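Local coordinates for FrpC operon protein (Neisseria meningitidis, PDB 5EDF) that is an iron-regulated protein of unknown detailed function, called FrpD, that binds the RTX protein FrpC and is putatively involved in adhesion, at residues 123-128 and 132-137; 163-168 and 201-206. All blocks are in the same frame, centred on the assembly; numbering follows the deposited sequence. Where two conformers were deposited one is given.

Contact 1: residues 123-128 and 132-137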
loop_
_atom_site.group_PDB
_atom_site.type_symbol
_atom_site.label_atom_id
_atom_site.label_comp_id
_atom_site.label_asym_id
_atom_site.label_seq_id
_atom_site.Cartn_x
_atom_site.Cartn_y
_atom_site.Cartn_z
ATOM N N VAL A 123 -14.389 -21.156 4.142
ATOM C CA VAL A 123 -14.570 -19.701 4.194
ATOM C C VAL A 123 -15.805 -19.416 3.352
ATOM O O VAL A 123 -16.091 -20.128 2.370
ATOM C CB VAL A 123 -13.343 -19.014 3.649
ATOM C CG1 VAL A 123 -13.499 -17.494 3.633
ATOM C CG2 VAL A 123 -12.115 -19.429 4.493
ATOM N N LYS A 124 -16.628 -18.469 3.789
ATOM C CA LYS A 124 -17.938 -18.299 3.159
ATOM C C LYS A 124 -18.073 -17.011 2.352
ATOM O O LYS A 124 -17.544 -15.982 2.750
ATOM C CB LYS A 124 -19.011 -18.322 4.222
ATOM C CG LYS A 124 -19.033 -19.545 5.079
ATOM C CD LYS A 124 -19.227 -20.847 4.272
ATOM C CE LYS A 124 -19.184 -22.069 5.153
ATOM N NZ LYS A 124 -20.315 -22.089 6.132
ATOM N N LYS A 125 -18.735 -17.078 1.211
ATOM C CA LYS A 125 -19.008 -15.885 0.421
ATOM C C LYS A 125 -20.062 -15.051 1.127
ATOM O O LYS A 125 -21.000 -15.589 1.756
ATOM C CB LYS A 125 -19.462 -16.297 -0.975
ATOM C CG LYS A 125 -19.241 -15.276 -2.030
ATOM C CD LYS A 125 -19.269 -15.915 -3.406
ATOM C CE LYS A 125 -18.938 -14.934 -4.476
ATOM N NZ LYS A 125 -19.926 -13.818 -4.502
HETATM N N MSE A 126 -19.911 -13.731 1.033
HETATM C CA MSE A 126 -20.875 -12.786 1.608
HETATM C C MSE A 126 -21.112 -11.639 0.643
HETATM O O MSE A 126 -20.324 -11.423 -0.268
HETATM C CB MSE A 126 -20.350 -12.226 2.928
HETATM C CG MSE A 126 -20.169 -13.303 3.982
HETATM SE SE MSE A 126 -21.852 -14.123 4.412
HETATM C CE MSE A 126 -22.623 -12.775 5.558
ATOM N N PRO A 127 -22.192 -10.865 0.861
ATOM C CA PRO A 127 -22.450 -9.770 -0.056
ATOM C C PRO A 127 -21.313 -8.733 -0.110
ATOM O O PRO A 127 -20.702 -8.434 0.929
ATOM C CB PRO A 127 -23.730 -9.158 0.506
ATOM C CG PRO A 127 -24.369 -10.191 1.231
ATOM C CD PRO A 127 -23.300 -11.037 1.814
ATOM N N SER A 128 -21.084 -8.163 -1.298
ATOM C CA SER A 128 -20.049 -7.157 -1.497
ATOM C C SER A 128 -20.652 -5.820 -1.842
ATOM O O SER A 128 -21.599 -5.732 -2.646
ATOM C CB SER A 128 -19.121 -7.588 -2.620
ATOM O OG SER A 128 -18.184 -6.559 -2.894
ATOM N N GLU A 132 -17.670 -5.805 -8.548
ATOM C CA GLU A 132 -16.381 -6.333 -9.022
ATOM C C GLU A 132 -15.476 -6.952 -7.957
ATOM O O GLU A 132 -14.477 -7.559 -8.303
ATOM C CB GLU A 132 -15.626 -5.235 -9.787
ATOM C CG GLU A 132 -14.927 -4.116 -8.972
ATOM C CD GLU A 132 -15.831 -2.979 -8.456
ATOM O OE1 GLU A 132 -17.076 -3.056 -8.552
ATOM O OE2 GLU A 132 -15.268 -1.993 -7.914
ATOM N N TYR A 133 -15.810 -6.776 -6.683
ATOM C CA TYR A 133 -15.163 -7.504 -5.631
ATOM C C TYR A 133 -16.057 -8.601 -5.122
ATOM O O TYR A 133 -17.244 -8.374 -4.868
ATOM C CB TYR A 133 -14.816 -6.601 -4.439
ATOM C CG TYR A 133 -13.582 -5.751 -4.603
ATOM C CD1 TYR A 133 -12.367 -6.147 -4.070
ATOM C CD2 TYR A 133 -13.623 -4.537 -5.280
ATOM C CE1 TYR A 133 -11.248 -5.384 -4.215
ATOM C CE2 TYR A 133 -12.495 -3.772 -5.435
ATOM C CZ TYR A 133 -11.301 -4.204 -4.897
ATOM O OH TYR A 133 -10.153 -3.418 -5.042
ATOM N N GLU A 134 -15.498 -9.786 -4.963
ATOM C CA GLU A 134 -16.147 -10.865 -4.223
ATOM C C GLU A 134 -15.713 -10.742 -2.780
ATOM O O GLU A 134 -14.508 -10.524 -2.512
ATOM C CB GLU A 134 -15.728 -12.239 -4.773
ATOM C CG GLU A 134 -16.406 -12.578 -6.108
ATOM C CD GLU A 134 -15.986 -13.928 -6.671
ATOM O OE1 GLU A 134 -15.245 -14.657 -5.987
ATOM O OE2 GLU A 134 -16.391 -14.264 -7.805
ATOM N N ALA A 135 -16.626 -10.850 -1.841
ATOM C CA ALA A 135 -16.363 -10.756 -0.423
ATOM C C ALA A 135 -16.516 -12.098 0.233
ATOM O O ALA A 135 -17.428 -12.875 -0.104
ATOM C CB ALA A 135 -17.274 -9.744 0.245
ATOM N N TYR A 136 -15.618 -12.381 1.175
ATOM C CA TYR A 136 -15.609 -13.637 1.930
ATOM C C TYR A 136 -15.339 -13.383 3.393
ATOM O O TYR A 136 -14.605 -12.435 3.759
ATOM C CB TYR A 136 -14.543 -14.608 1.425
ATOM C CG TYR A 136 -14.652 -14.999 -0.030
ATOM C CD1 TYR A 136 -15.279 -16.179 -0.415
ATOM C CD2 TYR A 136 -14.214 -14.146 -1.039
ATOM C CE1 TYR A 136 -15.451 -16.499 -1.777
ATOM C CE2 TYR A 136 -14.358 -14.478 -2.385
ATOM C CZ TYR A 136 -14.967 -15.656 -2.751
ATOM O OH TYR A 136 -15.138 -16.001 -4.084
ATOM N N GLU A 137 -15.887 -14.247 4.235
ATOM C CA GLU A 137 -15.744 -14.119 5.667
ATOM C C GLU A 137 -15.363 -15.483 6.210
ATOM O O GLU A 137 -16.050 -16.482 5.938
ATOM C CB GLU A 137 -17.031 -13.609 6.324
ATOM C CG GLU A 137 -16.878 -13.311 7.802
ATOM C CD GLU A 137 -18.134 -12.661 8.397
ATOM O OE1 GLU A 137 -19.182 -12.667 7.731
ATOM O OE2 GLU A 137 -18.067 -12.168 9.532
HETATM O O HOH W 1 -19.379 -11.461 -2.740
#
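Lys-124 and Glu-137 form an antiparallel hydrogen-bonded pair, Lys-124 N giving to Glu-137 O at 3.0 Å and Glu-137 N returning a bond to Lys-124 O, while the axes of strands 124-126 and 133-137 run at 129°, an angle well short of 180°, as in a strongly twisted pair. Next along, Lys-125 and Tyr-136 make the non-hydrogen-bonded pair, and Met-126 N donates to Ala-135 O at 2.9 Å. The return bond of this last pair is made through water: one molecule accepts from Ala-135 N and from Lys-125 NZ and donates to Met-126 O. The Lys-125 chain, its CG anti to the backbone N (chi1 -156°), slants past the Tyr-136 ring, with CG close to CE1, until CE meets Glu-134 CD at 3.8 Å. Its NZ and the Glu-134 carboxylate stay 4.9 Å apart (NZ to OE2), too far for a salt bridge, though the opposite charges probably still attract. On the other face, selenomethionine Met-126 lays CG against Glu-137 CB at 3.9 Å; the Glu-137 carboxylate turns to His-149. At the open end of the hairpin, Val-123 CG1 packs on Tyr-136 CB at 3.8 Å. Near the turn, Ser-128 OG lies 2.8 Å from Tyr-133 O, with Tyr-130 O also competing for its proton. This beta hairpin forms one margin of the large antiparallel sheet: strand 150-155 pairs with the far side of 133-138, helix 114-120 packs on Val-123 and Tyr-136 through Leu-118, and helix 205-224 meets Tyr-133.

Contact 2: residues 163-168 and 201-206; sequences ITHRNN and QQLTQQ
With CG anti to the backbone N (chi1 -172°) and the ring turned by a chi2 of 61°, His-165 leaves strand 161-167 and sends NE2 to the backbone of Leu-203. There Leu-203 N donates to NE2 at 2.9 Å in a nearly straight bond, although the donor is tilted 32° from the ring plane. Accepting at NE2 means that this nitrogen carries no proton; ND1, which is hydrogen-bonded to Thr-180 OG1 on the adjoining strand 178-186, is therefore probably the protonated one. Two hydrogen bonds thus grip the imidazole through both its nitrogens and fix its rotation. The flanking residues complete the fit. Gln-202 CA comes up at the ring edge, in plane, 3.6 Å from NE2, and Gln-202 CG follows at 3.9 Å from that same nitrogen. Leu-203 crosses the imidazole at about a right angle, bringing its CB within 3.7 Å of CE1, while Phe-196 and Leu-208 pack against the leucine. One residue later, Thr-204 occupies the N-cap of helix 205-224, its side chain capping a backbone N of the first turn. The arrangement is a histidine side chain from a sheet strand holding the main chain of an incoming loop, and, with the N-cap just beyond, it probably helps set the path into the C-terminal helix that packs across the antiparallel sheet.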
loop_
_atom_site.group_PDB
_atom_site.type_symbol
_atom_site.label_atom_id
_atom_site.label_comp_id
_atom_site.label_asym_id
_atom_site.label_seq_id
_atom_site.Cartn_x
_atom_site.Cartn_y
_atom_site.Cartn_z
ATOM N N ILE A 163 -7.479 -8.336 -0.930
ATOM C CA ILE A 163 -7.389 -7.578 0.295
ATOM C C ILE A 163 -7.808 -8.535 1.413
ATOM O O ILE A 163 -8.873 -9.144 1.362
ATOM C CB ILE A 163 -8.347 -6.383 0.282
ATOM C CG1 ILE A 163 -8.072 -5.449 -0.890
ATOM C CG2 ILE A 163 -8.271 -5.653 1.665
ATOM C CD1 ILE A 163 -9.116 -4.284 -1.053
ATOM N N THR A 164 -6.945 -8.726 2.415
ATOM C CA THR A 164 -7.228 -9.620 3.559
ATOM C C THR A 164 -7.191 -8.807 4.830
ATOM O O THR A 164 -6.251 -8.083 5.090
ATOM C CB THR A 164 -6.222 -10.758 3.650
ATOM O OG1 THR A 164 -6.076 -11.403 2.387
ATOM C CG2 THR A 164 -6.638 -11.809 4.703
ATOM N N HIS A 165 -8.255 -8.869 5.607
ATOM C CA HIS A 165 -8.405 -8.060 6.833
ATOM C C HIS A 165 -8.721 -9.012 7.962
ATOM O O HIS A 165 -9.685 -9.769 7.864
ATOM C CB HIS A 165 -9.555 -7.069 6.608
ATOM C CG HIS A 165 -9.726 -6.040 7.682
ATOM N ND1 HIS A 165 -8.743 -5.125 8.010
ATOM C CD2 HIS A 165 -10.787 -5.748 8.471
ATOM C CE1 HIS A 165 -9.187 -4.338 8.976
ATOM N NE2 HIS A 165 -10.443 -4.664 9.244
ATOM N N ARG A 166 -7.912 -9.038 9.015
ATOM C CA ARG A 166 -8.017 -10.074 10.030
ATOM C C ARG A 166 -7.839 -9.546 11.443
ATOM O O ARG A 166 -7.087 -8.596 11.689
ATOM C CB ARG A 166 -6.986 -11.168 9.765
ATOM C CG ARG A 166 -5.578 -10.647 9.591
ATOM C CD ARG A 166 -4.531 -11.740 9.511
ATOM N NE ARG A 166 -4.890 -12.893 8.679
ATOM C CZ ARG A 166 -4.495 -13.076 7.421
ATOM N NH1 ARG A 166 -3.736 -12.177 6.803
ATOM N NH2 ARG A 166 -4.854 -14.179 6.780
ATOM N N ASN A 167 -8.507 -10.188 12.391
ATOM C CA ASN A 167 -8.311 -9.865 13.792
ATOM C C ASN A 167 -7.125 -10.670 14.313
ATOM O O ASN A 167 -7.085 -11.883 14.178
ATOM C CB ASN A 167 -9.550 -10.188 14.630
ATOM C CG ASN A 167 -9.510 -9.537 16.013
ATOM O OD1 ASN A 167 -8.508 -8.942 16.411
ATOM N ND2 ASN A 167 -10.613 -9.666 16.764
ATOM N N ASN A 168 -6.152 -9.989 14.901
ATOM C CA ASN A 168 -4.944 -10.627 15.410
ATOM C C ASN A 168 -5.025 -10.982 16.883
ATOM O O ASN A 168 -4.121 -11.608 17.425
ATOM C CB ASN A 168 -3.744 -9.722 15.180
ATOM C CG ASN A 168 -3.464 -9.550 13.729
ATOM O OD1 ASN A 168 -3.047 -10.492 13.069
ATOM N ND2 ASN A 168 -3.769 -8.379 13.202
ATOM N N GLN A 201 -8.748 -0.823 14.805
ATOM C CA GLN A 201 -10.192 -1.043 14.664
ATOM C C GLN A 201 -10.530 -1.805 13.374
ATOM O O GLN A 201 -9.829 -1.688 12.357
ATOM C CB GLN A 201 -10.958 0.296 14.732
ATOM C CG GLN A 201 -10.896 1.172 13.453
ATOM C CD GLN A 201 -9.661 2.042 13.358
ATOM O OE1 GLN A 201 -8.721 1.932 14.167
ATOM N NE2 GLN A 201 -9.659 2.913 12.365
ATOM N N GLN A 202 -11.568 -2.619 13.398
ATOM C CA GLN A 202 -12.075 -3.235 12.179
ATOM C C GLN A 202 -12.462 -2.151 11.169
ATOM O O GLN A 202 -13.076 -1.151 11.509
ATOM C CB GLN A 202 -13.258 -4.147 12.494
ATOM C CG GLN A 202 -13.723 -5.015 11.343
ATOM C CD GLN A 202 -14.922 -5.893 11.687
ATOM O OE1 GLN A 202 -15.213 -6.136 12.845
ATOM N NE2 GLN A 202 -15.585 -6.390 10.658
ATOM N N LEU A 203 -12.092 -2.366 9.913
ATOM C CA LEU A 203 -12.321 -1.436 8.857
ATOM C C LEU A 203 -13.387 -2.005 7.936
ATOM O O LEU A 203 -13.515 -3.219 7.775
ATOM C CB LEU A 203 -11.001 -1.199 8.083
ATOM C CG LEU A 203 -9.870 -0.625 8.927
ATOM C CD1 LEU A 203 -8.560 -0.537 8.093
ATOM C CD2 LEU A 203 -10.228 0.753 9.507
ATOM N N THR A 204 -14.147 -1.133 7.308
ATOM C CA THR A 204 -15.193 -1.566 6.414
ATOM C C THR A 204 -14.635 -1.868 5.044
ATOM O O THR A 204 -13.523 -1.447 4.691
ATOM C CB THR A 204 -16.280 -0.500 6.238
ATOM O OG1 THR A 204 -15.731 0.615 5.524
ATOM C CG2 THR A 204 -16.833 -0.005 7.586
ATOM N N GLN A 205 -15.404 -2.576 4.232
ATOM C CA GLN A 205 -15.031 -2.825 2.867
ATOM C C GLN A 205 -14.817 -1.513 2.115
ATOM O O GLN A 205 -13.923 -1.414 1.265
ATOM C CB GLN A 205 -16.050 -3.690 2.143
ATOM C CG GLN A 205 -15.594 -4.090 0.762
ATOM C CD GLN A 205 -16.586 -4.954 -0.005
ATOM O OE1 GLN A 205 -17.733 -5.144 0.414
ATOM N NE2 GLN A 205 -16.176 -5.426 -1.182
ATOM N N GLN A 206 -15.643 -0.517 2.424
ATOM C CA GLN A 206 -15.538 0.767 1.753
ATOM C C GLN A 206 -14.211 1.445 2.068
ATOM O O GLN A 206 -13.579 2.040 1.186
ATOM C CB GLN A 206 -16.722 1.676 2.086
ATOM C CG GLN A 206 -18.076 1.189 1.547
ATOM C CD GLN A 206 -18.836 0.249 2.482
ATOM O OE1 GLN A 206 -18.295 -0.289 3.459
ATOM N NE2 GLN A 206 -20.106 0.043 2.172
#

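Along the chain the two contacts come in series. Contact 1 closes first, a tight hairpin with three residues between its segments; contact 2 opens later and closes a much longer loop, in which strands 178-186 and 189-193 complete their places in the sheet before the chain reaches the final helix. The loops neither nest nor cross, yet they meet in space, their centres about 13 Å apart. Gln-205, at the start of helix 205-224, probably hydrogen-bonds through NE2 to Ser-128 OG at 2.9 Å. Helix 205-224 therefore reaches the edge hairpin through Gln-205 and strand 161-167, two strands further into the sheet, through Leu-208, which touches Ile-163 and His-165, while Tyr-133 meets Ile-163 directly.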